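Local coordinates for tyrosine-protein phosphatase YwqE (Bacillus subtilis, PDB 3QY7) that removes phosphate from phosphotyrosine in target proteins as a metal-dependent tyrosine phosphatase of the PHP-like, TIM-barrel class that uses manganese as its cofactor, at residues A53-A58 / Q95-N100; I81-E86 / E119-D124. One frame throughout, in Å; residues are numbered along the deposited sequence.

Contact 1: A53-A58 / Q95-N100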
ATOM      1  N   ALA A  53      13.284  -9.927 -10.341  1.00 18.18           N
ATOM      2  CA  ALA A  53      13.208 -11.348 -10.701  1.00 18.05           C
ATOM      3  C   ALA A  53      12.852 -12.248  -9.518  1.00 17.40           C
ATOM      4  O   ALA A  53      12.047 -13.161  -9.657  1.00 17.47           O
ATOM      5  CB  ALA A  53      14.526 -11.829 -11.359  1.00 18.67           C
ATOM      6  N   ALA A  54      13.469 -11.995  -8.360  1.00 16.51           N
ATOM      7  CA  ALA A  54      13.242 -12.798  -7.171  1.00 15.81           C
ATOM      8  C   ALA A  54      11.821 -12.609  -6.632  1.00 14.55           C
ATOM      9  O   ALA A  54      11.217 -13.560  -6.140  1.00 14.76           O
ATOM     10  CB  ALA A  54      14.261 -12.445  -6.087  1.00 15.72           C
ATOM     11  N   VAL A  55      11.314 -11.383  -6.720  1.00 14.16           N
ATOM     12  CA  VAL A  55       9.931 -11.105  -6.307  1.00 13.57           C
ATOM     13  C   VAL A  55       8.931 -11.854  -7.203  1.00 13.53           C
ATOM     14  O   VAL A  55       7.995 -12.463  -6.706  1.00 13.67           O
ATOM     15  CB  VAL A  55       9.617  -9.600  -6.276  1.00 13.28           C
ATOM     16  CG1 VAL A  55       8.126  -9.367  -5.930  1.00 12.69           C
ATOM     17  CG2 VAL A  55      10.499  -8.902  -5.255  1.00 13.23           C
ATOM     18  N   ARG A  56       9.156 -11.813  -8.515  1.00 14.18           N
ATOM     19  CA  ARG A  56       8.275 -12.502  -9.456  1.00 14.32           C
ATOM     20  C   ARG A  56       8.306 -13.987  -9.211  1.00 14.35           C
ATOM     21  O   ARG A  56       7.254 -14.648  -9.172  1.00 14.14           O
ATOM     22  CB  ARG A  56       8.685 -12.216 -10.897  1.00 14.65           C
ATOM     23  CG  ARG A  56       8.558 -10.784 -11.283  1.00 14.54           C
ATOM     24  CD  ARG A  56       8.869 -10.657 -12.751  1.00 14.99           C
ATOM     25  NE  ARG A  56       8.992  -9.268 -13.178  1.00 16.78           N
ATOM     26  CZ  ARG A  56       7.970  -8.440 -13.405  1.00 16.41           C
ATOM     27  NH1 ARG A  56       8.217  -7.208 -13.827  1.00 19.35           N
ATOM     28  NH2 ARG A  56       6.704  -8.836 -13.213  1.00 17.22           N
ATOM     29  N   GLU A  57       9.519 -14.523  -9.038  1.00 14.56           N
ATOM     30  CA  GLU A  57       9.705 -15.936  -8.692  1.00 15.58           C
ATOM     31  C   GLU A  57       8.946 -16.323  -7.418  1.00 15.04           C
ATOM     32  O   GLU A  57       8.211 -17.314  -7.400  1.00 15.30           O
ATOM     33  CB  GLU A  57      11.195 -16.270  -8.525  1.00 16.41           C
ATOM     34  CG  GLU A  57      11.433 -17.771  -8.270  1.00 20.11           C
ATOM     35  CD  GLU A  57      12.802 -18.133  -7.687  1.00 26.35           C
ATOM     36  OE1 GLU A  57      13.680 -17.246  -7.557  1.00 27.67           O
ATOM     37  OE2 GLU A  57      13.004 -19.339  -7.377  1.00 29.17           O
ATOM     38  N   ALA A  58       9.116 -15.526  -6.361  1.00 14.02           N
ATOM     39  CA  ALA A  58       8.480 -15.806  -5.077  1.00 13.35           C
ATOM     40  C   ALA A  58       6.958 -15.778  -5.187  1.00 12.97           C
ATOM     41  O   ALA A  58       6.265 -16.618  -4.601  1.00 13.65           O
ATOM     42  CB  ALA A  58       8.949 -14.828  -4.015  1.00 12.95           C
ATOM     43  N   GLN A  95      14.957  -2.153 -12.366  1.00 25.33           N
ATOM     44  CA  GLN A  95      15.582  -2.670 -11.161  1.00 24.14           C
ATOM     45  C   GLN A  95      14.668  -2.439  -9.956  1.00 22.47           C
ATOM     46  O   GLN A  95      15.017  -2.787  -8.830  1.00 22.47           O
ATOM     47  CB  GLN A  95      16.963  -2.030 -10.948  1.00 24.63           C
ATOM     48  CG  GLN A  95      18.070  -2.629 -11.846  1.00 27.90           C
ATOM     49  CD  GLN A  95      19.186  -1.641 -12.174  1.00 31.37           C
ATOM     50  OE1 GLN A  95      19.505  -0.746 -11.381  1.00 34.28           O
ATOM     51  NE2 GLN A  95      19.782  -1.798 -13.352  1.00 32.03           N
ATOM     52  N   LEU A  96      13.498  -1.864 -10.224  1.00 20.17           N
ATOM     53  CA  LEU A  96      12.413  -1.756  -9.246  1.00 18.55           C
ATOM     54  C   LEU A  96      11.133  -2.226  -9.905  1.00 17.23           C
ATOM     55  O   LEU A  96      11.001  -2.182 -11.130  1.00 17.88           O
ATOM     56  CB  LEU A  96      12.235  -0.315  -8.767  1.00 18.37           C
ATOM     57  CG  LEU A  96      13.344   0.359  -7.961  1.00 18.17           C
ATOM     58  CD1 LEU A  96      13.013   1.836  -7.831  1.00 18.03           C
ATOM     59  CD2 LEU A  96      13.519  -0.294  -6.603  1.00 17.23           C
ATOM     60  N   LEU A  97      10.180  -2.653  -9.082  1.00 16.09           N
ATOM     61  CA  LEU A  97       8.860  -3.058  -9.549  1.00 14.84           C
ATOM     62  C   LEU A  97       7.828  -2.014  -9.176  1.00 14.25           C
ATOM     63  O   LEU A  97       7.832  -1.493  -8.050  1.00 14.55           O
ATOM     64  CB  LEU A  97       8.446  -4.389  -8.899  1.00 14.29           C
ATOM     65  CG  LEU A  97       9.125  -5.691  -9.310  1.00 14.99           C
ATOM     66  CD1 LEU A  97       8.648  -6.822  -8.446  1.00 14.35           C
ATOM     67  CD2 LEU A  97       8.829  -6.008 -10.788  1.00 14.65           C
ATOM     68  N   SER A  98       6.950  -1.692 -10.120  1.00 12.95           N
ATOM     69  CA  SER A  98       5.740  -0.975  -9.782  1.00 12.55           C
ATOM     70  C   SER A  98       4.690  -2.010  -9.377  1.00 12.06           C
ATOM     71  O   SER A  98       4.948  -3.217  -9.446  1.00 12.18           O
ATOM     72  CB  SER A  98       5.262  -0.107 -10.943  1.00 12.70           C
ATOM     73  OG  SER A  98       5.042  -0.913 -12.091  1.00 14.00           O
ATOM     74  N   LEU A  99       3.543  -1.537  -8.902  1.00 11.36           N
ATOM     75  CA  LEU A  99       2.513  -2.438  -8.389  1.00 10.60           C
ATOM     76  C   LEU A  99       1.889  -3.180  -9.561  1.00 10.32           C
ATOM     77  O   LEU A  99       1.295  -2.570 -10.431  1.00 10.51           O
ATOM     78  CB  LEU A  99       1.458  -1.640  -7.592  1.00 10.21           C
ATOM     79  CG  LEU A  99       1.972  -0.897  -6.336  1.00  9.44           C
ATOM     80  CD1 LEU A  99       0.894  -0.024  -5.772  1.00 10.83           C
ATOM     81  CD2 LEU A  99       2.473  -1.907  -5.270  1.00 10.27           C
ATOM     82  N   ASN A 100       2.043  -4.506  -9.576  1.00 10.74           N
ATOM     83  CA  ASN A 100       1.556  -5.320 -10.672  1.00 11.04           C
ATOM     84  C   ASN A 100       1.992  -4.798 -12.042  1.00 11.75           C
ATOM     85  O   ASN A 100       1.237  -4.877 -13.015  1.00 11.93           O
ATOM     86  CB  ASN A 100       0.020  -5.459 -10.613  1.00 11.11           C
ATOM     87  CG  ASN A 100      -0.490  -6.523 -11.562  1.00 12.66           C
ATOM     88  OD1 ASN A 100       0.168  -7.529 -11.759  1.00 13.76           O
ATOM     89  ND2 ASN A 100      -1.664  -6.293 -12.159  1.00 11.97           N
TER
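Arg56 NH1 meets two very different partners: a salt bridge joins it to OD2 of Asp101, the residue just after 95-100, and Leu97 presses a methyl against the guanidinium. Between Arg56 and Leu97 there is no hydrogen bond; a methyl packs on a charged plane. CD2 of Leu97 stands over one face of the flat group, displaced toward its rim, and comes to 3.3 Å from NH1 of Arg56; CZ of Arg56 is the next nearest atom, 3.7 Å from the same methyl. The arginine can come in over Leu97 because its chain runs extended from CG to NE, carrying the charge from the helix surface across to the loop. A long, flexible residue suits this place, since its aliphatic part spans the gap while its polar end reaches the carboxylate of Asp101.

The other methyl of Leu97 meets the next residue back along the same helix, Val55. CD1 of Leu97 lies 3.6 Å from CG1 of Val55 and 3.7 Å from its CB, the two side chains passing alongside each other in opposite directions. In Val55, CG1 is anti to the backbone N (chi1 176°), which places that branch against the leucine. A short apolar side chain suits this buried position, where Val55 also touches Pro41.

The backbones stay well apart, 8.7 Å between CA of Val55 and CA of Leu97, and no hydrogen bond crosses directly. Apart from the Asp101 salt bridge, the loop's polar bonds include Leu97 N to Gln79 and Ser98 OG to Thr102.

Leucine thus splits its two methyls between a hydrocarbon neighbour and a cationic plane, packing helix 52-68 against the loop that leads into strand 104-108. Dispersion holds the buried side, and the ion pair with Asp101 probably fixes the guanidinium's place at the edge.

Contact 2: I81-E86 / E119-D124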
ATOM      1  N   ILE A  81       8.773   0.485  -1.807  1.00 12.95           N
ATOM      2  CA  ILE A  81      10.072   1.125  -2.088  1.00 13.56           C
ATOM      3  C   ILE A  81      10.301   2.319  -1.162  1.00 14.65           C
ATOM      4  O   ILE A  81       9.697   3.368  -1.320  1.00 15.10           O
ATOM      5  CB  ILE A  81      10.136   1.575  -3.564  1.00 13.26           C
ATOM      6  CG1 ILE A  81       9.820   0.389  -4.489  1.00 13.12           C
ATOM      7  CG2 ILE A  81      11.512   2.226  -3.878  1.00 14.43           C
ATOM      8  CD1 ILE A  81       9.560   0.774  -5.946  1.00 12.95           C
ATOM      9  N   ARG A  82      11.185   2.142  -0.186  1.00 16.01           N
ATOM     10  CA  ARG A  82      11.621   3.266   0.626  1.00 17.46           C
ATOM     11  C   ARG A  82      12.271   4.281  -0.302  1.00 17.12           C
ATOM     12  O   ARG A  82      13.203   3.940  -1.040  1.00 17.55           O
ATOM     13  CB  ARG A  82      12.615   2.802   1.687  1.00 17.57           C
ATOM     14  CG  ARG A  82      13.252   3.940   2.494  1.00 19.39           C
ATOM     15  CD  ARG A  82      12.246   4.550   3.481  1.00 19.62           C
ATOM     16  NE  ARG A  82      11.780   3.574   4.466  1.00 22.28           N
ATOM     17  CZ  ARG A  82      12.447   3.235   5.566  1.00 24.23           C
ATOM     18  NH1 ARG A  82      13.626   3.802   5.839  1.00 25.20           N
ATOM     19  NH2 ARG A  82      11.936   2.332   6.398  1.00 24.73           N
ATOM     20  N   ILE A  83      11.789   5.518  -0.245  1.00 17.96           N
ATOM     21  CA  ILE A  83      12.227   6.570  -1.160  1.00 18.38           C
ATOM     22  C   ILE A  83      13.746   6.716  -1.138  1.00 19.43           C
ATOM     23  O   ILE A  83      14.374   6.580  -0.097  1.00 19.65           O
ATOM     24  CB  ILE A  83      11.517   7.917  -0.839  1.00 18.64           C
ATOM     25  CG1 ILE A  83      11.678   8.937  -1.976  1.00 18.96           C
ATOM     26  CG2 ILE A  83      11.933   8.459   0.541  1.00 17.25           C
ATOM     27  CD1 ILE A  83      10.750  10.148  -1.852  1.00 18.16           C
ATOM     28  N   TYR A  84      14.314   6.928  -2.317  1.00 20.76           N
ATOM     29  CA  TYR A  84      15.731   7.295  -2.453  1.00 22.27           C
ATOM     30  C   TYR A  84      15.883   8.075  -3.741  1.00 23.05           C
ATOM     31  O   TYR A  84      14.960   8.126  -4.549  1.00 22.97           O
ATOM     32  CB  TYR A  84      16.674   6.078  -2.360  1.00 22.87           C
ATOM     33  CG  TYR A  84      16.540   5.048  -3.459  1.00 23.26           C
ATOM     34  CD1 TYR A  84      15.533   4.082  -3.418  1.00 23.21           C
ATOM     35  CD2 TYR A  84      17.436   5.015  -4.526  1.00 23.41           C
ATOM     36  CE1 TYR A  84      15.420   3.127  -4.410  1.00 23.63           C
ATOM     37  CE2 TYR A  84      17.328   4.063  -5.529  1.00 24.00           C
ATOM     38  CZ  TYR A  84      16.309   3.118  -5.468  1.00 23.13           C
ATOM     39  OH  TYR A  84      16.200   2.162  -6.458  1.00 23.71           O
ATOM     40  N   GLY A  85      17.036   8.721  -3.916  1.00 23.97           N
ATOM     41  CA  GLY A  85      17.190   9.702  -4.988  1.00 25.42           C
ATOM     42  C   GLY A  85      17.068   9.158  -6.401  1.00 26.03           C
ATOM     43  O   GLY A  85      16.642   9.876  -7.303  1.00 26.55           O
ATOM     44  N   GLU A  86      17.425   7.887  -6.582  1.00 27.37           N
ATOM     45  CA  GLU A  86      17.567   7.291  -7.910  1.00 28.18           C
ATOM     46  C   GLU A  86      16.386   6.399  -8.310  1.00 28.22           C
ATOM     47  O   GLU A  86      16.525   5.543  -9.185  1.00 27.96           O
ATOM     48  CB  GLU A  86      18.877   6.490  -7.996  1.00 28.54           C
ATOM     49  CG  GLU A  86      20.166   7.309  -7.807  1.00 30.38           C
ATOM     50  CD  GLU A  86      20.431   7.702  -6.357  1.00 33.52           C
ATOM     51  OE1 GLU A  86      20.020   6.959  -5.438  1.00 33.94           O
ATOM     52  OE2 GLU A  86      21.062   8.760  -6.134  1.00 34.57           O
ATOM     53  N   GLU A 119       8.712  15.990  -3.623  1.00 24.12           N
ATOM     54  CA  GLU A 119       7.856  16.665  -4.601  1.00 24.43           C
ATOM     55  C   GLU A 119       8.448  16.629  -6.010  1.00 23.77           C
ATOM     56  O   GLU A 119       7.725  16.393  -6.980  1.00 23.08           O
ATOM     57  CB  GLU A 119       7.569  18.119  -4.197  1.00 24.86           C
ATOM     58  CG  GLU A 119       6.463  18.756  -5.049  1.00 27.23           C
ATOM     59  CD  GLU A 119       6.166  20.213  -4.713  1.00 30.45           C
ATOM     60  OE1 GLU A 119       6.324  20.621  -3.540  1.00 31.87           O
ATOM     61  OE2 GLU A 119       5.739  20.945  -5.635  1.00 32.75           O
ATOM     62  N   GLN A 120       9.756  16.880  -6.093  1.00 24.21           N
ATOM     63  CA  GLN A 120      10.490  16.868  -7.361  1.00 23.74           C
ATOM     64  C   GLN A 120      10.448  15.473  -7.986  1.00 23.41           C
ATOM     65  O   GLN A 120      10.127  15.325  -9.172  1.00 23.23           O
ATOM     66  CB  GLN A 120      11.945  17.347  -7.164  1.00 24.15           C
ATOM     67  CG  GLN A 120      12.725  17.619  -8.468  1.00 25.61           C
ATOM     68  CD  GLN A 120      12.012  18.587  -9.408  1.00 27.17           C
ATOM     69  OE1 GLN A 120      11.682  19.719  -9.039  1.00 28.11           O
ATOM     70  NE2 GLN A 120      11.763  18.138 -10.626  1.00 26.43           N
ATOM     71  N   LEU A 121      10.735  14.456  -7.174  1.00 22.54           N
ATOM     72  CA  LEU A 121      10.668  13.059  -7.630  1.00 21.66           C
ATOM     73  C   LEU A 121       9.299  12.700  -8.181  1.00 21.63           C
ATOM     74  O   LEU A 121       9.192  12.083  -9.246  1.00 21.26           O
ATOM     75  CB  LEU A 121      11.045  12.089  -6.506  1.00 21.88           C
ATOM     76  CG  LEU A 121      10.885  10.583  -6.804  1.00 21.38           C
ATOM     77  CD1 LEU A 121      11.767  10.136  -7.952  1.00 20.52           C
ATOM     78  CD2 LEU A 121      11.191   9.798  -5.565  1.00 20.96           C
ATOM     79  N   PHE A 122       8.258  13.077  -7.442  1.00 20.82           N
ATOM     80  CA  PHE A 122       6.891  12.751  -7.815  1.00 20.81           C
ATOM     81  C   PHE A 122       6.486  13.467  -9.108  1.00 20.75           C
ATOM     82  O   PHE A 122       5.721  12.930  -9.927  1.00 20.33           O
ATOM     83  CB  PHE A 122       5.944  13.087  -6.652  1.00 19.89           C
ATOM     84  CG  PHE A 122       6.042  12.126  -5.471  1.00 19.27           C
ATOM     85  CD1 PHE A 122       7.045  11.156  -5.396  1.00 17.61           C
ATOM     86  CD2 PHE A 122       5.131  12.220  -4.426  1.00 18.92           C
ATOM     87  CE1 PHE A 122       7.134  10.275  -4.317  1.00 18.42           C
ATOM     88  CE2 PHE A 122       5.219  11.348  -3.328  1.00 17.05           C
ATOM     89  CZ  PHE A 122       6.213  10.381  -3.278  1.00 15.24           C
ATOM     90  N   TYR A 123       6.997  14.690  -9.278  1.00 20.94           N
ATOM     91  CA  TYR A 123       6.758  15.460 -10.497  1.00 21.55           C
ATOM     92  C   TYR A 123       7.392  14.765 -11.699  1.00 21.16           C
ATOM     93  O   TYR A 123       6.757  14.598 -12.755  1.00 21.19           O
ATOM     94  CB  TYR A 123       7.316  16.877 -10.357  1.00 21.82           C
ATOM     95  CG  TYR A 123       7.173  17.687 -11.622  1.00 24.48           C
ATOM     96  CD1 TYR A 123       5.971  18.320 -11.938  1.00 25.59           C
ATOM     97  CD2 TYR A 123       8.229  17.795 -12.515  1.00 27.41           C
ATOM     98  CE1 TYR A 123       5.831  19.058 -13.111  1.00 27.49           C
ATOM     99  CE2 TYR A 123       8.101  18.521 -13.684  1.00 27.94           C
ATOM    100  CZ  TYR A 123       6.905  19.148 -13.977  1.00 28.05           C
ATOM    101  OH  TYR A 123       6.791  19.872 -15.148  1.00 30.37           O
ATOM    102  N   ASP A 124       8.636  14.345 -11.509  1.00 20.54           N
ATOM    103  CA  ASP A 124       9.390  13.630 -12.520  1.00 20.64           C
ATOM    104  C   ASP A 124       8.674  12.340 -12.911  1.00 20.46           C
ATOM    105  O   ASP A 124       8.523  12.048 -14.102  1.00 20.03           O
ATOM    106  CB  ASP A 124      10.805  13.342 -12.020  1.00 21.11           C
ATOM    107  CG  ASP A 124      11.652  14.605 -11.874  1.00 22.89           C
ATOM    108  OD1 ASP A 124      11.279  15.667 -12.432  1.00 25.57           O
ATOM    109  OD2 ASP A 124      12.702  14.524 -11.211  1.00 24.12           O
TER
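Apolar packing between Ile83 and Leu121 carries most of this contact. The two side chains run past one another in opposite directions, and a single methyl of the leucine meets the outer part of the isoleucine: CD2 of Leu121 is 3.7 Å from CG1 of Ile83 and 3.8 Å from its CD1. Ile83 reaches across because CG1 is anti to the backbone N (chi1 -166°) and CD1 continues the chain in extended form. A beta-branched residue is at home in the extended backbone just after strand 80-82, and leucine, branched one carbon further out, is readily accommodated in helix 118-127.

The aromatic contact is looser. CD1 of Ile83 approaches CE1 of Phe122 at 4.4 Å, obliquely to the ring, which also touches Ile107 and Ile134 on the strands and Leu153 on helix 148-155. Ile83 likewise touches Ile107 of the neighbouring strand, so Ile83 and Phe122 share Ile107 in the layer between the barrel strands and the outer helices. A broad, flat phenylalanine suits a place where it must meet two strands and a second helix at once.

Polar atoms play little part across the interface: the carbonyl O of Tyr84 only brushes CD2 of Leu121, 4.2 Å away. The CB of Tyr84 is directed away from the helix; its OH is bonded to Asp90 and its ring lies nearly parallel to that of His43, while Arg82 NE pairs with Glu108, an iron ligand.

With no hydrogen bond joining the two sides, helix 118-127 is held here against the end of strand 80-82 by van der Waals packing and hydrophobic burial, which are less directional than hydrogen bonds.

Both contacts are largely buried and lie off the metal centre, within one barrel. Residues 81-86 of contact 2 and 95-100 of contact 1 flank helix 87-92, so the two contacts reach opposite ways from one strand-helix-loop unit: contact 1 to helix 52-68, earlier in the chain, and contact 2 to helix 118-127, later on. They also touch directly, with Leu96 CD1 3.5 Å from Tyr84 OH and Leu97 O 3.5 Å from Ile81 CD1. Their chemistry differs. Contact 1 runs from a hydrophobic interior to a partly exposed cation paired with Asp101, whereas contact 2 is hydrocarbon and aromatic packing between a strand end and a helix.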